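Local coordinates for Old Yellow Enzyme (Pichia, PDB 6AGZ), which probably catalyses the asymmetric reduction of enone compounds, as a flavoprotein of the old yellow enzyme family that carries bound flavin mononucleotide in a TIM barrel, at residues P8-K16 / L352-L360; W112-P120 / F130-F138. All blocks are in the same frame, centred on the assembly; numbering follows the deposited sequence.

Interaction 1. Residues P8-K16 / L352-L360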
# COMPACT_ATOMS: atom_id res chain seq x y z
N PRO A 8 -28.33 -19.88 3.88
CA PRO A 8 -27.67 -21.12 3.50
C PRO A 8 -26.38 -20.87 2.73
O PRO A 8 -26.42 -20.31 1.63
CB PRO A 8 -28.70 -21.83 2.61
CG PRO A 8 -29.99 -21.04 2.79
CD PRO A 8 -29.55 -19.65 3.10
N LEU A 9 -25.24 -21.30 3.29
CA LEU A 9 -23.94 -21.00 2.71
C LEU A 9 -23.22 -22.24 2.20
O LEU A 9 -22.06 -22.13 1.77
CB LEU A 9 -23.06 -20.28 3.74
CG LEU A 9 -23.70 -19.07 4.42
CD1 LEU A 9 -22.68 -18.34 5.28
CD2 LEU A 9 -24.31 -18.13 3.40
N ALA A 10 -23.86 -23.41 2.21
CA ALA A 10 -23.24 -24.60 1.64
C ALA A 10 -23.01 -24.46 0.14
O ALA A 10 -22.21 -25.21 -0.43
CB ALA A 10 -24.11 -25.83 1.92
N ASP A 11 -23.70 -23.51 -0.51
CA ASP A 11 -23.54 -23.28 -1.94
C ASP A 11 -22.20 -22.63 -2.29
O ASP A 11 -21.81 -22.66 -3.46
CB ASP A 11 -24.66 -22.38 -2.45
CG ASP A 11 -25.95 -23.12 -2.66
OD1 ASP A 11 -26.32 -23.31 -3.79
OD2 ASP A 11 -26.59 -23.50 -1.71
N THR A 12 -21.50 -22.07 -1.32
CA THR A 12 -20.39 -21.16 -1.58
C THR A 12 -19.05 -21.83 -1.29
O THR A 12 -18.97 -22.99 -0.87
CB THR A 12 -20.54 -19.89 -0.74
OG1 THR A 12 -20.35 -20.20 0.65
CG2 THR A 12 -21.94 -19.30 -0.93
N ASN A 13 -17.98 -21.07 -1.54
CA ASN A 13 -16.63 -21.52 -1.20
C ASN A 13 -16.44 -21.72 0.29
O ASN A 13 -15.48 -22.38 0.69
CB ASN A 13 -15.59 -20.51 -1.71
CG ASN A 13 -15.25 -20.71 -3.18
OD1 ASN A 13 -15.85 -21.54 -3.86
ND2 ASN A 13 -14.28 -19.95 -3.66
N LEU A 14 -17.33 -21.16 1.12
CA LEU A 14 -17.18 -21.29 2.57
C LEU A 14 -17.17 -22.75 3.00
O LEU A 14 -16.55 -23.09 4.02
CB LEU A 14 -18.30 -20.53 3.28
CG LEU A 14 -18.15 -20.43 4.80
CD1 LEU A 14 -16.94 -19.58 5.16
CD2 LEU A 14 -19.41 -19.89 5.45
N PHE A 15 -17.84 -23.63 2.25
CA PHE A 15 -17.84 -25.05 2.54
C PHE A 15 -17.24 -25.85 1.39
O PHE A 15 -17.66 -26.97 1.10
CB PHE A 15 -19.24 -25.54 2.88
CG PHE A 15 -19.72 -25.06 4.21
CD1 PHE A 15 -19.33 -25.72 5.37
CD2 PHE A 15 -20.53 -23.95 4.32
CE1 PHE A 15 -19.75 -25.27 6.61
CE2 PHE A 15 -20.96 -23.50 5.55
CZ PHE A 15 -20.57 -24.17 6.70
N LYS A 16 -16.26 -25.27 0.72
CA LYS A 16 -15.43 -25.95 -0.26
C LYS A 16 -14.09 -26.27 0.37
O LYS A 16 -13.46 -25.37 0.96
CB LYS A 16 -15.24 -25.07 -1.50
CG LYS A 16 -14.44 -25.72 -2.62
CD LYS A 16 -14.33 -24.80 -3.83
CE LYS A 16 -13.49 -25.43 -4.93
NZ LYS A 16 -12.07 -24.96 -4.90
N LEU A 352 -21.85 -23.61 15.03
CA LEU A 352 -21.92 -22.61 13.97
C LEU A 352 -21.66 -23.15 12.57
O LEU A 352 -22.34 -22.71 11.64
CB LEU A 352 -20.94 -21.46 14.29
CG LEU A 352 -20.95 -20.28 13.30
CD1 LEU A 352 -22.25 -19.51 13.41
CD2 LEU A 352 -19.75 -19.37 13.53
N PRO A 353 -20.71 -24.08 12.34
CA PRO A 353 -20.54 -24.60 10.97
C PRO A 353 -21.80 -25.19 10.38
O PRO A 353 -22.11 -24.93 9.21
CB PRO A 353 -19.44 -25.65 11.15
CG PRO A 353 -18.64 -25.16 12.30
CD PRO A 353 -19.63 -24.54 13.24
N ASN A 354 -22.55 -25.99 11.14
CA ASN A 354 -23.76 -26.58 10.59
C ASN A 354 -24.87 -25.56 10.42
O ASN A 354 -25.67 -25.65 9.48
CB ASN A 354 -24.23 -27.74 11.47
CG ASN A 354 -23.39 -28.99 11.27
OD1 ASN A 354 -22.58 -29.07 10.34
ND2 ASN A 354 -23.59 -29.98 12.13
N ARG A 355 -24.94 -24.57 11.32
CA ARG A 355 -25.97 -23.54 11.20
C ARG A 355 -25.75 -22.68 9.96
O ARG A 355 -26.70 -22.35 9.24
CB ARG A 355 -26.01 -22.66 12.45
CG ARG A 355 -26.47 -23.37 13.72
CD ARG A 355 -26.98 -22.38 14.74
NE ARG A 355 -26.71 -22.83 16.11
CZ ARG A 355 -27.29 -22.34 17.20
NH1 ARG A 355 -28.17 -21.36 17.09
NH2 ARG A 355 -26.96 -22.82 18.39
N LEU A 356 -24.50 -22.31 9.69
CA LEU A 356 -24.20 -21.58 8.46
C LEU A 356 -24.35 -22.48 7.24
O LEU A 356 -24.75 -22.00 6.17
CB LEU A 356 -22.80 -20.99 8.53
CG LEU A 356 -22.60 -19.89 9.58
CD1 LEU A 356 -21.17 -19.36 9.54
CD2 LEU A 356 -23.60 -18.77 9.36
N ARG A 357 -24.04 -23.77 7.38
CA ARG A 357 -24.17 -24.69 6.27
C ARG A 357 -25.63 -24.83 5.84
O ARG A 357 -25.93 -24.83 4.64
CB ARG A 357 -23.60 -26.06 6.65
CG ARG A 357 -23.70 -27.11 5.56
CD ARG A 357 -23.53 -28.50 6.16
NE ARG A 357 -24.63 -28.83 7.07
CZ ARG A 357 -24.62 -29.85 7.92
NH1 ARG A 357 -23.57 -30.65 7.98
NH2 ARG A 357 -25.66 -30.06 8.71
N ASP A 358 -26.54 -24.94 6.80
CA ASP A 358 -27.95 -25.18 6.51
C ASP A 358 -28.80 -23.91 6.58
O ASP A 358 -30.00 -23.98 6.31
CB ASP A 358 -28.51 -26.23 7.48
CG ASP A 358 -27.65 -27.48 7.54
OD1 ASP A 358 -26.99 -27.80 6.53
OD2 ASP A 358 -27.63 -28.13 8.60
N GLY A 359 -28.21 -22.78 6.93
CA GLY A 359 -28.96 -21.53 6.99
C GLY A 359 -29.87 -21.43 8.19
O GLY A 359 -30.98 -20.89 8.08
N LEU A 360 -29.44 -21.92 9.33
CA LEU A 360 -30.29 -21.92 10.52
C LEU A 360 -29.98 -20.72 11.40
O LEU A 360 -28.82 -20.30 11.49
CB LEU A 360 -30.10 -23.22 11.30
CG LEU A 360 -30.26 -24.50 10.48
CD1 LEU A 360 -29.66 -25.71 11.18
CD2 LEU A 360 -31.72 -24.77 10.12
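The C-terminal end of helix 352-358 receives the start of the modelled chain here, L9, A10 and F15 closing on the last turns around L356 and R357. The amide of L9 donates to the carbonyl oxygen of L356, N to O 3.0 Å. One residue on, a weak bond runs from A10 N to R357 O, 3.5 Å, and the A10 methyl rests against that same oxygen. Carbonyls at the end of a helix have no further turn to bond to, and the incoming loop supplies N-H groups to two of them.

G359 leaves the helix with positive phi (75°), and its CA lies 3.6 Å from P8 N, an approach that leaves no room for a CB. The partner loop is itself folded: a type I turn runs from L9 to T12, and T12 OG1 accepts from L14 N in an ST turn and donates a hydrogen bond to L9 O. All this lies on the outside of the eight-stranded TIM barrel, where L14 and L356 both pack on L29 of the first barrel strand.

F15 lies across the R357 side chain, the two crossing at about a right angle. R357 CB sits over one ring face, 3.9 Å from the centroid, a CH-pi contact. At the far end of the ring, F15 CZ reaches P353 O at 3.0 Å. With CG anti to the backbone N (chi1 180°), the R357 chain runs on past A10, then bends at chi3 to grip D358 side-on through NE and NH2. Replacing F15 by an alanine would probably strip R357 CB of its aromatic cover and open a gap beside the P353 carbonyl. L9 lies alongside L356, CD1 to CB 4.2 Å.

Interaction 2. Residues W112-P120 / F130-F138; sequences WNLGRAADP and FLAPSALYF
R116 and F138 cross at a slant, guanidinium and ring planes 58° apart, so that the phenyl ring does not stack on the charged group. It is F138 CB that lies over one guanidinium face, 3.8 Å from R116 NH2. The R116 chain leaves with CG between the backbone N and the carbonyl carbon (chi1 72°) and then runs extended to NE, which carries its end to the carbonyl of L136 in 130-138. There CD approaches L136 O at 3.2 Å and NH1 makes a weak bond to the same oxygen. Nearer the backbone, R116 CB rests on the methyl of A132.

The backbone oxygen of R116 faces two rings edge-on: F130 CZ lies 3.1 Å from R116 O, and F138 CE2 approaches it from its own rim. A water also donates to this oxygen and accepts from F138 N. With CG anti to the backbone N (chi1 -172°), F130 brings its ring up to the 115-118 backbone, CE1 3.2 Å from G115 O. The same CE1 lies 3.9 Å from A118 CB, while P120 CB covers one face. A second water joins G115 O to L131 N, taking the place of a direct backbone bond.

These segments follow the third barrel strand, 106-112, and belong to the excursion that carries helix 120-125 and the short strand 130-132 before the chain reaches helix 158-179. Q196 of helix 193-198 receives the R116 amide, and the Y78 hydroxyl donates to the A117 carbonyl.

With one weak direct hydrogen bond across the interface, cohesion rests largely on apolar cover and on ring edges, whose C-H groups are slightly positive, turned to backbone oxygens; the R116 charge is probably eased by the dipoles of nearby carbonyls.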
# COMPACT_ATOMS: atom_id res chain seq x y z
N TRP A 112 0.84 -15.02 22.05
CA TRP A 112 0.57 -13.68 22.54
C TRP A 112 1.81 -13.10 23.21
O TRP A 112 2.57 -13.82 23.85
CB TRP A 112 -0.59 -13.69 23.54
CG TRP A 112 -1.46 -12.47 23.51
CD1 TRP A 112 -1.36 -11.40 22.67
CD2 TRP A 112 -2.59 -12.21 24.36
NE1 TRP A 112 -2.35 -10.49 22.95
CE2 TRP A 112 -3.12 -10.96 23.98
CE3 TRP A 112 -3.21 -12.92 25.39
CZ2 TRP A 112 -4.23 -10.40 24.60
CZ3 TRP A 112 -4.31 -12.36 26.01
CH2 TRP A 112 -4.80 -11.11 25.62
N ASN A 113 2.00 -11.79 23.04
CA ASN A 113 3.02 -11.06 23.78
C ASN A 113 2.47 -9.67 24.04
O ASN A 113 2.22 -8.92 23.09
CB ASN A 113 4.34 -10.99 23.02
CG ASN A 113 5.51 -10.56 23.89
OD1 ASN A 113 5.33 -9.80 24.85
ND2 ASN A 113 6.70 -11.05 23.58
N LEU A 114 2.29 -9.32 25.31
CA LEU A 114 1.50 -8.15 25.66
C LEU A 114 2.28 -6.85 25.50
O LEU A 114 1.75 -5.87 24.97
CB LEU A 114 0.97 -8.28 27.09
CG LEU A 114 0.01 -9.45 27.32
CD1 LEU A 114 -0.59 -9.40 28.71
CD2 LEU A 114 -1.08 -9.44 26.27
N GLY A 115 3.53 -6.82 25.96
CA GLY A 115 4.26 -5.56 25.93
C GLY A 115 3.67 -4.57 26.92
O GLY A 115 3.34 -4.91 28.06
N ARG A 116 3.54 -3.32 26.47
CA ARG A 116 2.99 -2.26 27.32
C ARG A 116 1.49 -2.41 27.56
O ARG A 116 0.91 -1.55 28.22
CB ARG A 116 3.29 -0.89 26.72
CG ARG A 116 2.49 -0.56 25.47
CD ARG A 116 2.87 0.81 24.93
NE ARG A 116 2.00 1.24 23.83
CZ ARG A 116 2.08 2.42 23.23
NH1 ARG A 116 3.00 3.29 23.61
NH2 ARG A 116 1.25 2.72 22.25
N ALA A 117 0.87 -3.46 27.04
CA ALA A 117 -0.55 -3.72 27.26
C ALA A 117 -0.81 -4.61 28.46
O ALA A 117 -1.98 -4.87 28.78
CB ALA A 117 -1.16 -4.35 26.01
N ALA A 118 0.23 -5.09 29.13
CA ALA A 118 0.08 -6.09 30.17
C ALA A 118 -0.38 -5.48 31.49
O ALA A 118 -0.36 -4.26 31.69
CB ALA A 118 1.41 -6.83 30.38
N ASP A 119 -0.82 -6.35 32.38
CA ASP A 119 -1.12 -5.99 33.76
C ASP A 119 0.20 -5.80 34.50
O ASP A 119 0.90 -6.79 34.75
CB ASP A 119 -1.96 -7.10 34.42
CG ASP A 119 -2.45 -6.73 35.81
OD1 ASP A 119 -1.87 -5.84 36.47
OD2 ASP A 119 -3.44 -7.35 36.27
N PRO A 120 0.57 -4.57 34.87
CA PRO A 120 1.87 -4.38 35.53
C PRO A 120 1.91 -4.94 36.95
O PRO A 120 2.97 -5.38 37.39
CB PRO A 120 2.05 -2.86 35.52
CG PRO A 120 0.65 -2.32 35.52
CD PRO A 120 -0.17 -3.30 34.72
N PHE A 130 8.02 -4.58 33.05
CA PHE A 130 6.96 -4.12 32.16
C PHE A 130 7.63 -3.52 30.93
O PHE A 130 8.19 -2.42 30.99
CB PHE A 130 6.08 -3.10 32.89
CG PHE A 130 4.85 -2.69 32.14
CD1 PHE A 130 4.06 -3.64 31.50
CD2 PHE A 130 4.45 -1.37 32.13
CE1 PHE A 130 2.92 -3.25 30.82
CE2 PHE A 130 3.30 -0.98 31.46
CZ PHE A 130 2.54 -1.92 30.81
N LEU A 131 7.59 -4.25 29.82
CA LEU A 131 8.46 -3.99 28.68
C LEU A 131 7.68 -3.48 27.47
O LEU A 131 6.48 -3.72 27.33
CB LEU A 131 9.24 -5.25 28.30
CG LEU A 131 10.05 -5.87 29.45
CD1 LEU A 131 10.79 -7.11 28.98
CD2 LEU A 131 11.01 -4.85 30.04
N ALA A 132 8.39 -2.78 26.60
CA ALA A 132 7.84 -2.16 25.40
C ALA A 132 9.01 -1.74 24.51
O ALA A 132 10.15 -1.67 24.98
CB ALA A 132 6.96 -0.95 25.74
N PRO A 133 8.76 -1.47 23.22
CA PRO A 133 9.85 -0.94 22.38
C PRO A 133 10.41 0.37 22.90
O PRO A 133 11.64 0.55 22.92
CB PRO A 133 9.18 -0.77 21.01
CG PRO A 133 7.71 -0.76 21.29
CD PRO A 133 7.53 -1.69 22.45
N SER A 134 9.55 1.28 23.34
CA SER A 134 9.97 2.53 23.95
C SER A 134 9.21 2.73 25.25
O SER A 134 8.13 2.18 25.45
CB SER A 134 9.74 3.73 23.01
OG SER A 134 10.49 3.58 21.81
N ALA A 135 9.80 3.53 26.15
CA ALA A 135 9.22 3.77 27.47
C ALA A 135 8.05 4.74 27.35
O ALA A 135 8.11 5.91 27.74
CB ALA A 135 10.28 4.29 28.43
N LEU A 136 6.95 4.23 26.79
CA LEU A 136 5.75 5.01 26.55
C LEU A 136 4.53 4.17 26.90
O LEU A 136 4.52 2.96 26.66
CB LEU A 136 5.66 5.47 25.09
CG LEU A 136 6.81 6.32 24.54
CD1 LEU A 136 6.62 6.53 23.05
CD2 LEU A 136 6.90 7.65 25.26
N TYR A 137 3.52 4.81 27.47
CA TYR A 137 2.25 4.17 27.77
C TYR A 137 1.23 4.52 26.70
O TYR A 137 1.33 5.56 26.05
CB TYR A 137 1.73 4.61 29.15
CG TYR A 137 2.70 4.36 30.28
CD1 TYR A 137 2.71 3.15 30.96
CD2 TYR A 137 3.60 5.34 30.68
CE1 TYR A 137 3.59 2.91 31.99
CE2 TYR A 137 4.48 5.12 31.72
CZ TYR A 137 4.47 3.90 32.37
OH TYR A 137 5.35 3.67 33.41
N PHE A 138 0.25 3.64 26.51
CA PHE A 138 -0.80 3.93 25.54
C PHE A 138 -1.91 4.80 26.11
O PHE A 138 -2.75 5.29 25.35
CB PHE A 138 -1.39 2.63 24.97
CG PHE A 138 -2.13 1.78 25.97
CD1 PHE A 138 -3.45 2.03 26.29
CD2 PHE A 138 -1.51 0.68 26.55
CE1 PHE A 138 -4.13 1.24 27.20
CE2 PHE A 138 -2.18 -0.12 27.46
CZ PHE A 138 -3.49 0.16 27.78
O HOH W 1 5.24 -6.30 29.65
O HOH W 2 0.74 1.38 28.53

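Interaction 2 is nested along the chain within the loop closed by interaction 1, and the two lie on opposite sides of the chain's centre, their own centres about 40 Å apart. Interaction 1 joins regions 336 residues apart and is partly buried, several of its residues exposed; interaction 2 joins neighbouring parts of one excursion from the barrel, and none of its touching residues is exposed. Their chemistry follows: at 8-16/352-360 amides bond directly to helix-end carbonyls and the arginine is paired with a carboxylate, whereas at 112-120/130-138 waters bridge the backbones and the arginine meets a carbonyl. In both, a phenylalanine ring packs against backbone as well as side chain.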